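Local coordinates for L-Ala-D/L-Glu epimerase, a muconate lactonizing enzyme (Klebsiella pneumoniae subsp. pneumoniae MGH 78578, PDB 3FCP), which belongs to the muconate lactonizing enzyme family of the enolase superfamily and holds a magnesium ion at its barrel domain, at residues 198-201 with 202-206; 208-211 with 212-216. All blocks are in the same frame, centred on the assembly; numbering follows the deposited sequence.

Contact 1. Residues 198-201 with 202-206; sequences VDVN and QAWDA. With MG (magnesium ion), chain I.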
# COMPACT_ATOMS: atom_id res chain seq x y z
N VAL A 198 31.58 -4.58 -5.21
CA VAL A 198 32.01 -4.55 -3.81
C VAL A 198 31.07 -5.44 -3.01
O VAL A 198 29.91 -5.63 -3.38
CB VAL A 198 32.00 -3.13 -3.20
CG1 VAL A 198 32.79 -2.17 -4.09
CG2 VAL A 198 30.56 -2.64 -3.01
N ASP A 199 31.59 -5.98 -1.92
CA ASP A 199 30.81 -6.85 -1.04
C ASP A 199 31.04 -6.37 0.39
O ASP A 199 32.16 -6.42 0.89
CB ASP A 199 31.28 -8.30 -1.22
CG ASP A 199 30.51 -9.29 -0.34
OD1 ASP A 199 29.43 -8.92 0.17
OD2 ASP A 199 30.99 -10.43 -0.18
N VAL A 200 29.98 -5.89 1.02
CA VAL A 200 30.05 -5.39 2.39
C VAL A 200 29.68 -6.50 3.38
O VAL A 200 29.83 -6.35 4.59
CB VAL A 200 29.07 -4.20 2.60
CG1 VAL A 200 29.50 -3.39 3.82
CG2 VAL A 200 29.03 -3.33 1.36
N ASN A 201 29.19 -7.61 2.84
CA ASN A 201 28.79 -8.77 3.63
C ASN A 201 28.08 -8.44 4.95
O ASN A 201 28.53 -8.84 6.02
CB ASN A 201 30.01 -9.66 3.90
CG ASN A 201 29.62 -11.04 4.42
OD1 ASN A 201 28.74 -11.71 3.87
ND2 ASN A 201 30.30 -11.49 5.48
N GLN A 202 26.97 -7.70 4.85
CA GLN A 202 26.15 -7.34 6.01
C GLN A 202 26.67 -6.31 7.01
O GLN A 202 25.95 -5.94 7.93
CB GLN A 202 25.81 -8.60 6.82
CG GLN A 202 24.92 -9.61 6.14
CD GLN A 202 24.53 -10.75 7.07
OE1 GLN A 202 25.31 -11.68 7.31
NE2 GLN A 202 23.33 -10.68 7.62
N ALA A 203 27.88 -5.82 6.81
CA ALA A 203 28.50 -4.89 7.75
C ALA A 203 27.85 -3.55 8.06
O ALA A 203 27.97 -3.06 9.18
CB ALA A 203 29.96 -4.66 7.34
N TRP A 204 27.14 -2.96 7.11
CA TRP A 204 26.56 -1.64 7.35
C TRP A 204 25.17 -1.53 7.93
O TRP A 204 24.27 -2.29 7.59
CB TRP A 204 26.59 -0.80 6.07
CG TRP A 204 27.96 -0.50 5.55
CD1 TRP A 204 29.13 -0.49 6.26
CD2 TRP A 204 28.30 -0.09 4.22
NE1 TRP A 204 30.18 -0.10 5.45
CE2 TRP A 204 29.69 0.15 4.19
CE3 TRP A 204 27.55 0.09 3.05
CZ2 TRP A 204 30.35 0.57 3.03
CZ3 TRP A 204 28.21 0.51 1.90
CH2 TRP A 204 29.59 0.74 1.90
N ASP A 205 25.01 -0.54 8.80
CA ASP A 205 23.73 -0.22 9.39
C ASP A 205 23.03 0.53 8.25
O ASP A 205 23.67 0.92 7.28
CB ASP A 205 23.91 0.71 10.59
CG ASP A 205 24.68 1.97 10.22
OD1 ASP A 205 25.92 1.91 10.20
OD2 ASP A 205 24.04 3.01 9.95
N ALA A 206 21.73 0.76 8.39
CA ALA A 206 20.93 1.45 7.38
C ALA A 206 21.44 2.83 6.97
O ALA A 206 21.46 3.17 5.78
CB ALA A 206 19.48 1.54 7.84
MG MG I . 28.08 -12.86 2.13
O HOH W 1 27.79 -10.86 0.64
O HOH W 2 30.32 -12.31 1.35
O HOH W 3 29.42 -15.05 2.37
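Val200 and Trp204 meet just past the end of strand 195-199. From CB the valine forks. CG1 lies over the face of the indole, 3.5 Å from the centroid of the five-membered ring and 8° off its normal, a CH-pi contact. CG1 stands anti to the backbone N (chi1 -160°), and this turns it to the ring and to Ala203 CB, 3.8 Å away. CG2 reaches the six-membered ring, 4.0 Å from Trp204 CZ3. Behind this packing is a type I' turn from Val200 to Ala203, closed by Ala203 N to Val200 O at 3.0 Å.

The turn brings Asn201 to the metal. Its OD1 binds magnesium at 2.2 Å, and Asp250 and Glu251 complete the protein ligands. Asp199 stays in the second shell. Its OD1 accepts from Asn201 N at 3.0 Å, an Asx turn, with the N-H coming from above the carboxylate plane. Asp199 OD2 accepts a hydrogen bond from the O of a magnesium-bound water at 2.5 Å, and makes a salt bridge with Lys168. The metal site thus lies at the C-terminal end of a barrel strand. On the outer side, Trp204 packs against Leu176 of helix 176-189 and Leu216 of helix 206-218.

Contact 2. Residues 208-211 with 212-216; sequences TGAK and GCREL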
# COMPACT_ATOMS: atom_id res chain seq x y z
N THR A 208 24.58 4.14 7.40
CA THR A 208 25.89 4.01 6.78
C THR A 208 25.70 3.43 5.38
O THR A 208 26.38 3.83 4.44
CB THR A 208 26.79 3.07 7.61
OG1 THR A 208 26.98 3.64 8.92
CG2 THR A 208 28.14 2.87 6.93
N GLY A 209 24.77 2.50 5.25
CA GLY A 209 24.52 1.88 3.96
C GLY A 209 24.01 2.85 2.91
O GLY A 209 24.45 2.80 1.75
N ALA A 210 23.09 3.73 3.29
CA ALA A 210 22.55 4.71 2.36
C ALA A 210 23.68 5.61 1.86
O ALA A 210 23.84 5.82 0.65
CB ALA A 210 21.46 5.55 3.03
N LYS A 211 24.46 6.13 2.79
CA LYS A 211 25.57 7.01 2.43
C LYS A 211 26.62 6.26 1.62
O LYS A 211 27.06 6.73 0.56
CB LYS A 211 26.21 7.59 3.70
CG LYS A 211 27.34 8.56 3.43
CD LYS A 211 27.97 9.07 4.73
CE LYS A 211 29.11 10.03 4.44
NZ LYS A 211 29.80 10.44 5.70
N GLY A 212 27.02 5.09 2.11
CA GLY A 212 28.02 4.29 1.42
C GLY A 212 27.58 3.89 0.02
O GLY A 212 28.33 4.05 -0.95
N CYS A 213 26.37 3.36 -0.10
CA CYS A 213 25.89 2.94 -1.41
C CYS A 213 25.79 4.09 -2.42
O CYS A 213 26.08 3.90 -3.60
CB CYS A 213 24.54 2.23 -1.28
SG CYS A 213 24.69 0.55 -0.61
N ARG A 214 25.37 5.27 -1.96
CA ARG A 214 25.28 6.42 -2.87
C ARG A 214 26.66 6.76 -3.41
O ARG A 214 26.83 7.00 -4.60
CB ARG A 214 24.69 7.65 -2.16
CG ARG A 214 23.16 7.66 -2.08
CD ARG A 214 22.65 9.02 -1.62
NE ARG A 214 23.01 9.30 -0.23
CZ ARG A 214 22.26 8.98 0.82
NH1 ARG A 214 21.08 8.38 0.64
NH2 ARG A 214 22.68 9.25 2.05
N GLU A 215 27.65 6.77 -2.53
CA GLU A 215 29.03 7.07 -2.91
C GLU A 215 29.58 6.04 -3.88
O GLU A 215 30.22 6.39 -4.88
CB GLU A 215 29.92 7.12 -1.67
CG GLU A 215 29.71 8.35 -0.81
CD GLU A 215 30.13 9.61 -1.53
OE1 GLU A 215 31.29 9.66 -2.00
OE2 GLU A 215 29.30 10.54 -1.64
N LEU A 216 29.33 4.76 -3.60
CA LEU A 216 29.80 3.69 -4.46
C LEU A 216 29.19 3.81 -5.86
O LEU A 216 29.88 3.68 -6.87
CB LEU A 216 29.46 2.33 -3.86
CG LEU A 216 30.21 1.96 -2.57
CD1 LEU A 216 29.55 0.75 -1.93
CD2 LEU A 216 31.67 1.67 -2.90
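Thr208 O accepts a hydrogen bond from Gly212 N at 2.7 Å. Gly209 O holds Cys213 N at the same distance, 2.7 Å. The next two carbonyls repeat the pattern at greater length: Arg214 N lies 3.1 Å from Ala210 O, and Glu215 N lies 3.1 Å from Lys211 O. These are the i to i+4 bonds of an alpha helix.

The Arg214 chain runs out past Ala210 O and bends at chi3 (-67°), so that this oxygen lies 3.5 Å above the guanidinium plane, over its centre. The carbonyl oxygen meets the face of the guanidinium, not its N-H groups, so this is packing, with perhaps a mild electrostatic attraction. Arg214 NH1 ends 3.7 Å from Ala210 CB, and NH2 lies near the Lys211 backbone.

The helix, 206-218, is the crossover of a beta-alpha-beta unit between parallel strands 195-199 and 223-225, as in a TIM barrel. Its inner side carries Cys213 and Leu216, which both touch Ile224 of strand 223-225. Cys213 SG stands beside its own backbone N and 3.3 Å from Gly209 O. Glu215 CG stands beside its own backbone N and lies 3.4 Å from Lys211 O; the chain then bends at chi2. Thr208 OG1 is hydrogen-bonded to Asp205 OD1. Thr208 packs on Gln323 and Arg214 on Glu244, both of a second subunit.

How the contacts relate
Contact 1 comes first along the chain and contact 2 follows on the next helix. Their centres are about 10 Å apart. Together they cover the end of strand 195-199, the loop after it and most of helix 206-218, within one barrel domain. They touch directly. The six-membered ring of Trp204 lies against the helix, with CE3 3.6 Å from Gly209 CA and CZ3 3.8 Å from Gly212 CA. Gly212 has no side chain on the side facing the ring, so the ring can lie close to the helix backbone there. Leu216 CD1 also meets Val198 CG2 at 3.7 Å. One beta-alpha-beta unit thus supplies a magnesium ligand just past its strand, while the ring of Trp204 packs the same loop on its helix. Both contacts also touch the second subunit.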